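Local coordinates for protein PipY (PDB 5NLC) that binds pyridoxal 5'-phosphate and is probably involved in keeping the cellular supply of this cofactor in balance, at residues 14-17 and 18-21; 27-30 and 31-34; 89-93 and 94-98; 101-104 and 105-109. One frame throughout, in Å; residues are numbered along the deposited sequence. Where two conformers were deposited one is given.

Interaction 1. Residues 14-17 and 18-21; sequences QLPP and SVQL
Leu15 sends its two methyl branches to different residues of 18-21. Its CD1 meets Leu21 CD1 at 4.0 Å, the two side chains crossing at about a right angle, while CD2 lies more loosely against Val19 CG1 at 4.2 Å. Leu15 leaves the backbone toward 18-21, and its first torsion (chi1 -57°) puts CG beside the backbone N, with CD1 turned to Leu21 and CD2 to Val19. Trp198 and Val202 of helix 198-203 and Ile209 of strand 208-211 touch the same leucine.

Pro16 contributes both ring and carbonyl. Its CG rests on Val19 CG2 at 3.7 Å, and Ser18 OG passes the same ring atom at 3.9 Å. The carbonyl oxygen Pro16 O accepts from Val19 N over 3.1 Å, with a nearly straight N-H...O angle of 166°, although the donor stands well out of the carbonyl plane. This bond closes a type I beta turn, Pro16 to Val19, which reverses the chain between helix 4-14 and strand 20-24, the first strand of the modified TIM barrel of this fold type III protein. A water gives Pro16 O a second bond by donating to it at 2.9 Å, and the same water donates to Val19 O at 2.9 Å, bridging the two carbonyls across the turn.

Pro17 occupies the second position of that turn, where its ring restrains phi, here -62°, to a value the turn requires.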
ATOM      1  N   GLN A  14      -5.241   8.045  18.082  1.00 32.04           N
ATOM      2  CA  GLN A  14      -4.360   6.962  18.460  1.00 32.91           C
ATOM      3  C   GLN A  14      -3.064   6.939  17.660  1.00 30.74           C
ATOM      4  O   GLN A  14      -2.180   6.262  18.053  1.00 30.21           O
ATOM      5  CB  GLN A  14      -5.054   5.594  18.362  1.00 34.34           C
ATOM      6  CG  GLN A  14      -6.318   5.477  19.177  1.00 36.22           C
ATOM      7  CD  GLN A  14      -7.116   4.232  18.857  1.00 36.61           C
ATOM      8  OE1 GLN A  14      -8.240   4.314  18.374  1.00 38.20           O
ATOM      9  NE2 GLN A  14      -6.541   3.080  19.133  1.00 37.27           N
ATOM     10  N   LEU A  15      -2.934   7.695  16.574  1.00 28.35           N
ATOM     11  CA  LEU A  15      -1.801   7.532  15.727  1.00 27.98           C
ATOM     12  C   LEU A  15      -0.778   8.673  15.866  1.00 29.18           C
ATOM     13  O   LEU A  15      -1.145   9.821  16.047  1.00 30.80           O
ATOM     14  CB  LEU A  15      -2.247   7.433  14.276  1.00 27.40           C
ATOM     15  CG  LEU A  15      -3.257   6.308  13.997  1.00 27.27           C
ATOM     16  CD1 LEU A  15      -3.837   6.489  12.632  1.00 27.13           C
ATOM     17  CD2 LEU A  15      -2.634   4.926  14.096  1.00 27.96           C
ATOM     18  N   PRO A  16       0.501   8.365  15.756  1.00 28.59           N
ATOM     19  CA  PRO A  16       1.514   9.438  15.638  1.00 30.28           C
ATOM     20  C   PRO A  16       1.474  10.049  14.229  1.00 30.49           C
ATOM     21  O   PRO A  16       0.945   9.401  13.323  1.00 27.97           O
ATOM     22  CB  PRO A  16       2.812   8.716  15.861  1.00 29.95           C
ATOM     23  CG  PRO A  16       2.547   7.319  15.473  1.00 28.91           C
ATOM     24  CD  PRO A  16       1.099   7.035  15.706  1.00 28.64           C
ATOM     25  N   PRO A  17       1.978  11.281  14.053  1.00 32.72           N
ATOM     26  CA  PRO A  17       1.944  11.962  12.760  1.00 32.54           C
ATOM     27  C   PRO A  17       2.740  11.209  11.718  1.00 30.35           C
ATOM     28  O   PRO A  17       2.493  11.419  10.535  1.00 30.71           O
ATOM     29  CB  PRO A  17       2.652  13.286  13.041  1.00 35.41           C
ATOM     30  CG  PRO A  17       3.616  12.930  14.125  1.00 37.39           C
ATOM     31  CD  PRO A  17       2.769  12.058  15.031  1.00 36.77           C
ATOM     32  N   SER A  18       3.644  10.311  12.136  1.00 28.36           N
ATOM     33  CA  SER A  18       4.411   9.519  11.164  1.00 27.24           C
ATOM     34  C   SER A  18       3.571   8.433  10.397  1.00 25.31           C
ATOM     35  O   SER A  18       4.047   7.829   9.393  1.00 23.66           O
ATOM     36  CB  SER A  18       5.602   8.884  11.877  1.00 27.91           C
ATOM     37  OG  SER A  18       5.251   7.830  12.776  1.00 27.23           O
ATOM     38  N   VAL A  19       2.358   8.157  10.875  1.00 23.13           N
ATOM     39  CA  VAL A  19       1.509   7.122  10.284  1.00 22.57           C
ATOM     40  C   VAL A  19       0.352   7.752   9.517  1.00 22.04           C
ATOM     41  O   VAL A  19      -0.392   8.530  10.081  1.00 22.41           O
ATOM     42  CB  VAL A  19       0.900   6.202  11.383  1.00 23.43           C
ATOM     43  CG1 VAL A  19       0.029   5.083  10.798  1.00 23.66           C
ATOM     44  CG2 VAL A  19       2.037   5.598  12.209  1.00 25.40           C
ATOM     45  N   GLN A  20       0.132   7.282   8.303  1.00 21.67           N
ATOM     46  CA  GLN A  20      -1.050   7.647   7.534  1.00 22.53           C
ATOM     47  C   GLN A  20      -1.966   6.456   7.390  1.00 21.49           C
ATOM     48  O   GLN A  20      -1.574   5.329   7.118  1.00 19.32           O
ATOM     49  CB  GLN A  20      -0.624   8.240   6.186  1.00 24.38           C
ATOM     50  CG  GLN A  20      -0.069   9.647   6.329  1.00 27.23           C
ATOM     51  CD  GLN A  20      -1.153  10.681   6.808  1.00 32.38           C
ATOM     52  OE1 GLN A  20      -2.301  10.694   6.341  1.00 34.55           O
ATOM     53  NE2 GLN A  20      -0.781  11.514   7.774  1.00 34.84           N
ATOM     54  N   LEU A  21      -3.212   6.735   7.629  1.00 20.77           N
ATOM     55  CA  LEU A  21      -4.241   5.765   7.496  1.00 21.29           C
ATOM     56  C   LEU A  21      -4.812   5.763   6.084  1.00 19.54           C
ATOM     57  O   LEU A  21      -5.175   6.834   5.556  1.00 18.87           O
ATOM     58  CB  LEU A  21      -5.309   6.246   8.483  1.00 23.80           C
ATOM     59  CG  LEU A  21      -6.486   5.421   8.688  1.00 27.33           C
ATOM     60  CD1 LEU A  21      -6.913   5.727  10.122  1.00 30.79           C
ATOM     61  CD2 LEU A  21      -7.580   5.748   7.671  1.00 28.56           C
TER
HETATM   62  O   HOH W   1      -1.396  10.445  11.975  1.00 37.94           O

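Interaction 2. Residues 27-30 and 31-34; sequences NHPA and AAIR
Pro29 and Ala30 meet residues 31-34 chiefly through their carbonyl groups. Ala30 O accepts from Arg34 N at 3.0 Å, with an N-H...O angle of 161° and the donor nearly in line with the C=O bond, the geometry of a regular alpha-helical i to i+4 bond. Pro29, at the N-cap, has a carbonyl shared by two weak bonds: Ala32 N approaches Pro29 O at 3.1 Å but at a poor angle of 126°, and Ile33 N is better aligned but longer, 3.3 Å from Pro29 O.

The apolar contacts are small. Ala32 CB sits 4.1 Å from Pro29 CD and 4.2 Å from His28 CB, so one methyl touches both residues of the incoming loop. The His28 ring leads off from there to stack with Phe216, which also touches Ala32. The side chain of His28 is about 5 Å from that of Thr213, which binds pyridoxal phosphate in another structure of this protein; none is bound here.

Arg34 makes an aliphatic contact, its CG 3.7 Å from Ala30 O. That CG is placed anti to the carbonyl carbon (chi1 -68°), and from there the chain runs extended to NE; the charge lies beyond, where NH2 forms a salt bridge with Asp61 OD1.

A proline N-cap brings no side-chain acceptor: within 27-34 the first turn is held by two weak bonds to Pro29 O, and the first well-formed one is at Ala30 O.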
ATOM      1  N   ASN A  27     -15.906  -2.200   0.461  1.00 33.70           N
ATOM      2  CA  ASN A  27     -17.377  -2.505   0.405  1.00 35.15           C
ATOM      3  C   ASN A  27     -18.284  -1.301   0.628  1.00 32.92           C
ATOM      4  O   ASN A  27     -19.423  -1.436   1.098  1.00 33.81           O
ATOM      5  CB  ASN A  27     -17.728  -3.578   1.436  1.00 39.25           C
ATOM      6  CG  ASN A  27     -17.046  -4.896   1.160  1.00 42.10           C
ATOM      7  OD1 ASN A  27     -17.371  -5.550   0.158  1.00 44.55           O
ATOM      8  ND2 ASN A  27     -16.143  -5.324   2.068  1.00 41.75           N
ATOM      9  N   HIS A  28     -17.818  -0.123   0.262  1.00 28.44           N
ATOM     10  CA  HIS A  28     -18.491   1.067   0.601  1.00 26.79           C
ATOM     11  C   HIS A  28     -18.683   1.963  -0.591  1.00 25.05           C
ATOM     12  O   HIS A  28     -17.774   2.128  -1.384  1.00 25.94           O
ATOM     13  CB  HIS A  28     -17.739   1.827   1.704  1.00 26.46           C
ATOM     14  CG  HIS A  28     -17.787   1.121   3.021  1.00 27.95           C
ATOM     15  ND1 HIS A  28     -18.890   1.160   3.832  1.00 29.54           N
ATOM     16  CD2 HIS A  28     -16.930   0.247   3.585  1.00 28.42           C
ATOM     17  CE1 HIS A  28     -18.689   0.370   4.876  1.00 30.84           C
ATOM     18  NE2 HIS A  28     -17.494  -0.179   4.755  1.00 29.96           N
ATOM     19  N   PRO A  29     -19.838   2.622  -0.657  1.00 23.62           N
ATOM     20  CA  PRO A  29     -20.201   3.413  -1.831  1.00 23.02           C
ATOM     21  C   PRO A  29     -19.504   4.764  -1.922  1.00 20.97           C
ATOM     22  O   PRO A  29     -18.955   5.257  -0.912  1.00 20.29           O
ATOM     23  CB  PRO A  29     -21.731   3.597  -1.637  1.00 24.11           C
ATOM     24  CG  PRO A  29     -21.921   3.604  -0.171  1.00 24.43           C
ATOM     25  CD  PRO A  29     -20.954   2.545   0.320  1.00 24.38           C
ATOM     26  N   ALA A  30     -19.634   5.421  -3.077  1.00 19.92           N
ATOM     27  CA  ALA A  30     -19.044   6.742  -3.279  1.00 19.12           C
ATOM     28  C   ALA A  30     -19.550   7.745  -2.218  1.00 18.38           C
ATOM     29  O   ALA A  30     -18.839   8.630  -1.770  1.00 16.72           O
ATOM     30  CB  ALA A  30     -19.336   7.222  -4.688  1.00 19.91           C
ATOM     31  N   ALA A  31     -20.805   7.583  -1.771  1.00 18.43           N
ATOM     32  CA  ALA A  31     -21.350   8.568  -0.840  1.00 18.32           C
ATOM     33  C   ALA A  31     -20.650   8.532   0.519  1.00 18.12           C
ATOM     34  O   ALA A  31     -20.530   9.571   1.172  1.00 18.77           O
ATOM     35  CB  ALA A  31     -22.824   8.315  -0.678  1.00 18.81           C
ATOM     36  N   ALA A  32     -20.216   7.340   0.950  1.00 18.86           N
ATOM     37  CA  ALA A  32     -19.427   7.138   2.162  1.00 18.57           C
ATOM     38  C   ALA A  32     -18.045   7.738   2.040  1.00 17.52           C
ATOM     39  O   ALA A  32     -17.563   8.322   3.005  1.00 17.24           O
ATOM     40  CB  ALA A  32     -19.298   5.659   2.483  1.00 20.01           C
ATOM     41  N   ILE A  33     -17.428   7.606   0.870  1.00 16.94           N
ATOM     42  CA  ILE A  33     -16.149   8.263   0.563  1.00 17.45           C
ATOM     43  C   ILE A  33     -16.286   9.780   0.653  1.00 16.54           C
ATOM     44  O   ILE A  33     -15.414  10.418   1.269  1.00 16.48           O
ATOM     45  CB  ILE A  33     -15.565   7.848  -0.818  1.00 17.66           C
ATOM     46  CG1 ILE A  33     -15.219   6.347  -0.757  1.00 19.20           C
ATOM     47  CG2 ILE A  33     -14.350   8.694  -1.183  1.00 17.83           C
ATOM     48  CD1 ILE A  33     -14.833   5.758  -2.107  1.00 20.41           C
ATOM     49  N   ARG A  34     -17.377  10.367   0.131  1.00 16.44           N
ATOM     50  CA  ARG A  34     -17.584  11.784   0.318  1.00 16.07           C
ATOM     51  C   ARG A  34     -17.747  12.183   1.753  1.00 16.14           C
ATOM     52  O   ARG A  34     -17.127  13.184   2.183  1.00 16.24           O
ATOM     53  CB  ARG A  34     -18.774  12.308  -0.456  1.00 16.57           C
ATOM     54  CG  ARG A  34     -18.571  12.277  -1.961  1.00 16.68           C
ATOM     55  CD  ARG A  34     -19.601  13.143  -2.654  1.00 17.43           C
ATOM     56  NE  ARG A  34     -19.302  13.161  -4.103  1.00 17.55           N
ATOM     57  CZ  ARG A  34     -18.366  13.856  -4.709  1.00 18.10           C
ATOM     58  NH1 ARG A  34     -17.648  14.735  -4.088  1.00 19.05           N
ATOM     59  NH2 ARG A  34     -18.193  13.688  -6.007  1.00 19.14           N
TER

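Interaction 3. Residues 89-93 and 94-98; sequences HSVDS and WALAE
Ser93 meets Leu96 twice, through a capping bond and through a close packing contact. Its OG is turned between its own backbone N and carbonyl carbon (chi1 61°), which swings the hydroxyl oxygen over the first helical turn to accept from Leu96 N at 3.1 Å, with an N-H...O angle of 150°. That oxygen also lies 3.4 Å from Leu96 CB. The carbonyl begins the helical ladder: Ser93 O accepts from Ala97 N at 3.1 Å and only weakly from Leu96 N. Without the hydroxyl, as with an alanine here, Leu96 N would probably be left with the weak bond to Ser93 O alone.

Leu96 points back at the loop. With CG anti to its backbone N (chi1 -179°), CD2 comes across the Asp92 side chain at about a right angle, 3.6 Å from Asp92 OD1, and also approaches Ser90 O. Val91 fills the adjoining position, its CG1 packed on Ala97 CB at 3.9 Å.

Trp94 turns the other way, toward Trp128 and Leu140. Glu98 CB covers one ring face near the rim, 3.8 Å above the plane, and Trp94 NE1 makes a weak bond of 3.3 Å to Glu98 OE1.

The contact is the strand-to-helix connection of a beta-alpha-beta unit, from strand 87-91 into helix 94-107, at the carboxyl end of a barrel strand. An N-cap serine satisfies one helix-start N-H, and Val91, Leu96 and Ala97 beside it are buried; the turn from strand to helix thus carries both a polar cap and apolar contacts.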
ATOM      1  N   HIS A  89       0.621  -0.736  -3.877  1.00 16.87           N
ATOM      2  CA  HIS A  89       1.369  -1.343  -2.746  1.00 16.95           C
ATOM      3  C   HIS A  89       1.817  -2.762  -2.984  1.00 17.67           C
ATOM      4  O   HIS A  89       2.671  -3.255  -2.271  1.00 19.80           O
ATOM      5  CB  HIS A  89       0.537  -1.286  -1.460  1.00 17.17           C
ATOM      6  CG  HIS A  89       0.278   0.104  -0.984  1.00 17.59           C
ATOM      7  ND1 HIS A  89       0.753   0.557   0.227  1.00 17.95           N
ATOM      8  CD2 HIS A  89      -0.411   1.147  -1.536  1.00 17.37           C
ATOM      9  CE1 HIS A  89       0.360   1.813   0.402  1.00 18.86           C
ATOM     10  NE2 HIS A  89      -0.356   2.195  -0.641  1.00 17.35           N
ATOM     11  N   SER A  90       1.315  -3.439  -4.003  1.00 17.61           N
ATOM     12  CA  SER A  90       1.425  -4.857  -4.093  1.00 17.74           C
ATOM     13  C   SER A  90       2.359  -5.235  -5.200  1.00 17.53           C
ATOM     14  O   SER A  90       2.085  -6.156  -5.977  1.00 18.46           O
ATOM     15  CB  SER A  90       0.043  -5.424  -4.371  1.00 19.03           C
ATOM     16  OG  SER A  90      -0.599  -4.731  -5.462  1.00 19.54           O
ATOM     17  N   VAL A  91       3.446  -4.512  -5.367  1.00 16.90           N
ATOM     18  CA  VAL A  91       4.362  -4.888  -6.450  1.00 16.81           C
ATOM     19  C   VAL A  91       5.189  -6.068  -6.001  1.00 17.30           C
ATOM     20  O   VAL A  91       6.080  -5.916  -5.202  1.00 17.21           O
ATOM     21  CB  VAL A  91       5.228  -3.727  -6.847  1.00 16.14           C
ATOM     22  CG1 VAL A  91       6.060  -4.086  -8.045  1.00 16.46           C
ATOM     23  CG2 VAL A  91       4.282  -2.569  -7.212  1.00 16.33           C
ATOM     24  N   ASP A  92       4.831  -7.245  -6.472  1.00 18.07           N
ATOM     25  CA  ASP A  92       5.334  -8.484  -5.920  1.00 19.74           C
ATOM     26  C   ASP A  92       6.412  -9.195  -6.709  1.00 19.09           C
ATOM     27  O   ASP A  92       6.851 -10.289  -6.333  1.00 18.87           O
ATOM     28  CB  ASP A  92       4.142  -9.429  -5.688  1.00 21.25           C
ATOM     29  CG  ASP A  92       3.477  -9.858  -6.997  1.00 23.27           C
ATOM     30  OD1 ASP A  92       3.297  -9.102  -7.950  1.00 23.62           O
ATOM     31  OD2 ASP A  92       3.138 -11.015  -7.070  1.00 28.07           O
ATOM     32  N   SER A  93       6.868  -8.604  -7.797  1.00 18.68           N
ATOM     33  CA  SER A  93       7.897  -9.255  -8.612  1.00 18.24           C
ATOM     34  C   SER A  93       8.635  -8.233  -9.456  1.00 18.79           C
ATOM     35  O   SER A  93       8.117  -7.092  -9.702  1.00 18.02           O
ATOM     36  CB  SER A  93       7.234 -10.252  -9.562  1.00 18.69           C
ATOM     37  OG  SER A  93       6.323  -9.547 -10.440  1.00 17.57           O
ATOM     38  N   TRP A  94       9.782  -8.667  -9.954  1.00 18.72           N
ATOM     39  CA  TRP A  94      10.530  -7.857 -10.884  1.00 19.33           C
ATOM     40  C   TRP A  94       9.667  -7.631 -12.129  1.00 18.77           C
ATOM     41  O   TRP A  94       9.556  -6.501 -12.654  1.00 18.26           O
ATOM     42  CB  TRP A  94      11.869  -8.533 -11.279  1.00 20.17           C
ATOM     43  CG  TRP A  94      12.380  -7.954 -12.508  1.00 20.39           C
ATOM     44  CD1 TRP A  94      12.298  -8.482 -13.732  1.00 21.62           C
ATOM     45  CD2 TRP A  94      12.932  -6.640 -12.678  1.00 21.08           C
ATOM     46  NE1 TRP A  94      12.846  -7.620 -14.667  1.00 21.26           N
ATOM     47  CE2 TRP A  94      13.210  -6.472 -14.039  1.00 21.35           C
ATOM     48  CE3 TRP A  94      13.246  -5.601 -11.810  1.00 21.19           C
ATOM     49  CZ2 TRP A  94      13.794  -5.296 -14.554  1.00 22.25           C
ATOM     50  CZ3 TRP A  94      13.803  -4.426 -12.336  1.00 21.32           C
ATOM     51  CH2 TRP A  94      14.077  -4.300 -13.669  1.00 22.18           C
ATOM     52  N   ALA A  95       9.071  -8.700 -12.664  1.00 18.86           N
ATOM     53  CA  ALA A  95       8.255  -8.544 -13.874  1.00 19.02           C
ATOM     54  C   ALA A  95       7.186  -7.450 -13.773  1.00 18.74           C
ATOM     55  O   ALA A  95       6.986  -6.668 -14.691  1.00 17.30           O
ATOM     56  CB  ALA A  95       7.550  -9.847 -14.172  1.00 19.69           C
ATOM     57  N   LEU A  96       6.532  -7.381 -12.615  1.00 18.30           N
ATOM     58  CA  LEU A  96       5.442  -6.448 -12.464  1.00 18.13           C
ATOM     59  C   LEU A  96       6.038  -5.044 -12.353  1.00 17.82           C
ATOM     60  O   LEU A  96       5.467  -4.062 -12.904  1.00 17.59           O
ATOM     61  CB  LEU A  96       4.569  -6.743 -11.242  1.00 18.39           C
ATOM     62  CG  LEU A  96       3.356  -5.785 -11.047  1.00 18.69           C
ATOM     63  CD1 LEU A  96       2.443  -5.709 -12.253  1.00 18.60           C
ATOM     64  CD2 LEU A  96       2.557  -6.113  -9.756  1.00 19.06           C
ATOM     65  N   ALA A  97       7.128  -4.914 -11.640  1.00 17.51           N
ATOM     66  CA  ALA A  97       7.755  -3.601 -11.497  1.00 17.55           C
ATOM     67  C   ALA A  97       8.182  -3.068 -12.860  1.00 18.16           C
ATOM     68  O   ALA A  97       7.912  -1.879 -13.183  1.00 18.08           O
ATOM     69  CB  ALA A  97       8.958  -3.666 -10.605  1.00 17.83           C
ATOM     70  N   GLU A  98       8.850  -3.923 -13.622  1.00 18.59           N
ATOM     71  CA  GLU A  98       9.262  -3.581 -15.016  1.00 20.15           C
ATOM     72  C   GLU A  98       8.099  -3.192 -15.903  1.00 19.46           C
ATOM     73  O   GLU A  98       8.164  -2.207 -16.682  1.00 19.17           O
ATOM     74  CB  GLU A  98      10.083  -4.712 -15.648  1.00 22.15           C
ATOM     75  CG  GLU A  98      10.680  -4.223 -16.968  1.00 25.34           C
ATOM     76  CD  GLU A  98      11.785  -5.053 -17.541  1.00 28.49           C
ATOM     77  OE1 GLU A  98      11.712  -6.302 -17.509  1.00 31.48           O
ATOM     78  OE2 GLU A  98      12.743  -4.405 -18.070  1.00 31.91           O
TER

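Interaction 4. Residues 101-104 and 105-109; sequences DRIA and GELGR. With PO4 (phosphate ion), chain C.
The Arg102 guanidinium meets both the Glu106 carboxylate and a phosphate ion at its edge, close to its own plane. NH1 forms a salt bridge to Glu106 OE2 at 2.9 Å, the two flat groups being turned 43° apart, and NH1 meets OE2 from 41° out of the carboxylate plane. NH1 also donates to phosphate O3 at 3.2 Å, while NH2 reaches phosphate O1 at 2.9 Å. A bend at chi3 (67°) folds the arginine back alongside Glu106, one helical turn on. Arg79 and Arg99 complete the phosphate site, and Arg79 takes the other carboxylate oxygen of Glu106; the ion probably comes from the crystallisation liquor.

Beside this polar group, Ile103 CG2 packs against Leu107 CD1 at 3.7 Å, the side chains running side by side, and Ile103 CD1 borders phosphate O1 at 3.3 Å. With an alanine in place of Ile103, which lacks the methyl bordering O1, a gap would probably open beside Leu107 CD1.

At the helix end, Arg109 N bonds Ala104 O at 3.0 Å, past Gly108 with its positive phi. Ile103 and Leu107 face helix 78-84, touching Val82 and Glu83 respectively, while Ala104 lies on Pro111, just before strand 112-116.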
ATOM      1  N   ASP A 101       6.670   0.215 -14.970  1.00 18.31           N
ATOM      2  CA  ASP A 101       7.624   1.234 -15.437  1.00 19.68           C
ATOM      3  C   ASP A 101       7.484   1.477 -16.961  1.00 20.14           C
ATOM      4  O   ASP A 101       7.491   2.622 -17.407  1.00 19.90           O
ATOM      5  CB  ASP A 101       9.048   0.833 -15.078  1.00 20.12           C
ATOM      6  CG  ASP A 101      10.065   1.902 -15.475  1.00 21.96           C
ATOM      7  OD1 ASP A 101      10.214   2.875 -14.722  1.00 23.02           O
ATOM      8  OD2 ASP A 101      10.689   1.750 -16.536  1.00 22.70           O
ATOM      9  N   ARG A 102       7.328   0.417 -17.735  1.00 21.12           N
ATOM     10  CA  ARG A 102       7.194   0.544 -19.171  1.00 22.84           C
ATOM     11  C   ARG A 102       5.872   1.308 -19.499  1.00 21.67           C
ATOM     12  O   ARG A 102       5.864   2.275 -20.253  1.00 19.10           O
ATOM     13  CB  ARG A 102       7.201  -0.813 -19.833  1.00 25.60           C
ATOM     14  CG  ARG A 102       6.960  -0.716 -21.339  1.00 30.55           C
ATOM     15  CD  ARG A 102       7.136  -2.036 -22.086  1.00 34.77           C
ATOM     16  NE  ARG A 102       6.136  -3.060 -21.755  1.00 38.50           N
ATOM     17  CZ  ARG A 102       4.821  -3.009 -22.024  1.00 41.81           C
ATOM     18  NH1 ARG A 102       4.235  -1.954 -22.607  1.00 43.60           N
ATOM     19  NH2 ARG A 102       4.065  -4.054 -21.677  1.00 42.84           N
ATOM     20  N   ILE A 103       4.785   0.903 -18.853  1.00 20.51           N
ATOM     21  CA  ILE A 103       3.490   1.524 -19.043  1.00 21.43           C
ATOM     22  C   ILE A 103       3.485   2.941 -18.550  1.00 20.57           C
ATOM     23  O   ILE A 103       2.987   3.833 -19.264  1.00 20.80           O
ATOM     24  CB  ILE A 103       2.363   0.715 -18.377  1.00 22.45           C
ATOM     25  CG1 ILE A 103       2.210  -0.656 -19.079  1.00 23.91           C
ATOM     26  CG2 ILE A 103       1.027   1.463 -18.482  1.00 23.70           C
ATOM     27  CD1 ILE A 103       1.452  -1.699 -18.216  1.00 24.95           C
ATOM     28  N   ALA A 104       4.071   3.177 -17.360  1.00 19.97           N
ATOM     29  CA  ALA A 104       4.225   4.539 -16.809  1.00 19.61           C
ATOM     30  C   ALA A 104       4.914   5.484 -17.823  1.00 19.92           C
ATOM     31  O   ALA A 104       4.394   6.577 -18.074  1.00 20.46           O
ATOM     32  CB  ALA A 104       4.956   4.515 -15.491  1.00 18.77           C
ATOM     33  N   GLY A 105       5.990   5.020 -18.429  1.00 20.32           N
ATOM     34  CA  GLY A 105       6.725   5.781 -19.454  1.00 22.02           C
ATOM     35  C   GLY A 105       5.907   6.100 -20.699  1.00 23.56           C
ATOM     36  O   GLY A 105       5.929   7.234 -21.214  1.00 23.92           O
ATOM     37  N   GLU A 106       5.133   5.126 -21.147  1.00 25.38           N
ATOM     38  CA  GLU A 106       4.210   5.334 -22.300  1.00 27.61           C
ATOM     39  C   GLU A 106       3.117   6.357 -21.976  1.00 26.69           C
ATOM     40  O   GLU A 106       2.821   7.221 -22.801  1.00 27.07           O
ATOM     41  CB  GLU A 106       3.549   4.017 -22.703  1.00 29.98           C
ATOM     42  CG  GLU A 106       4.509   2.945 -23.230  1.00 32.75           C
ATOM     43  CD  GLU A 106       3.826   1.599 -23.567  1.00 35.62           C
ATOM     44  OE1 GLU A 106       2.553   1.522 -23.477  1.00 34.69           O
ATOM     45  OE2 GLU A 106       4.602   0.638 -23.912  1.00 35.72           O
ATOM     46  N   LEU A 107       2.517   6.266 -20.806  1.00 24.09           N
ATOM     47  CA  LEU A 107       1.462   7.206 -20.399  1.00 24.26           C
ATOM     48  C   LEU A 107       1.915   8.547 -19.786  1.00 23.12           C
ATOM     49  O   LEU A 107       1.066   9.389 -19.522  1.00 23.99           O
ATOM     50  CB  LEU A 107       0.477   6.550 -19.421  1.00 24.17           C
ATOM     51  CG  LEU A 107      -0.204   5.225 -19.886  1.00 25.21           C
ATOM     52  CD1 LEU A 107      -0.937   4.614 -18.716  1.00 26.11           C
ATOM     53  CD2 LEU A 107      -1.060   5.414 -21.133  1.00 26.74           C
ATOM     54  N   GLY A 108       3.195   8.726 -19.525  1.00 22.24           N
ATOM     55  CA  GLY A 108       3.702   9.943 -18.855  1.00 22.41           C
ATOM     56  C   GLY A 108       3.210  10.055 -17.402  1.00 21.55           C
ATOM     57  O   GLY A 108       2.829  11.118 -16.922  1.00 21.09           O
ATOM     58  N   ARG A 109       3.146   8.932 -16.739  1.00 21.20           N
ATOM     59  CA  ARG A 109       2.713   8.901 -15.332  0.50 21.21           C
ATOM     60  C   ARG A 109       3.816   8.273 -14.502  1.00 20.77           C
ATOM     61  O   ARG A 109       4.733   7.700 -15.038  1.00 20.02           O
ATOM     62  CB  ARG A 109       1.399   8.136 -15.126  0.50 21.68           C
ATOM     63  CG  ARG A 109       0.144   8.681 -15.809  0.50 22.59           C
ATOM     64  CD  ARG A 109      -0.150  10.164 -15.565  0.50 23.59           C
ATOM     65  NE  ARG A 109      -1.354  10.641 -16.270  0.50 23.96           N
ATOM     66  CZ  ARG A 109      -1.394  11.306 -17.418  0.50 24.50           C
ATOM     67  NH1 ARG A 109      -0.325  11.623 -18.109  0.50 24.22           N
ATOM     68  NH2 ARG A 109      -2.569  11.666 -17.884  0.50 25.58           N
TER
HETATM   69  P   PO4 C 301       0.462  -3.517 -21.993  1.00 68.30           P
HETATM   70  O1  PO4 C 301       1.366  -3.699 -20.805  1.00 68.02           O
HETATM   71  O2  PO4 C 301      -0.925  -3.132 -21.525  1.00 60.77           O
HETATM   72  O3  PO4 C 301       1.039  -2.421 -22.865  1.00 63.86           O
HETATM   73  O4  PO4 C 301       0.427  -4.808 -22.787  1.00 66.32           O

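How the interactions relate
All four are local contacts; 1 to 3 lie where loops meet strands or helices, and 4 lies at the end of one helix. Interactions 3 and 4 share helix 94-107, at its start and its end, their centres about 14 Å apart. Interaction 3 has the most buried residues and combines a side-chain cap with apolar packing; interaction 4, more exposed and away from the cofactor residues, adds a salt bridge and a phosphate site, probably occupied from the liquor, to helix bonds and one apolar pair. Interaction 1, a partly buried, water-bridged turn, leads into strand 20-24, and interaction 2, a surface helix start without a side-chain cap, follows it into helix 30-38.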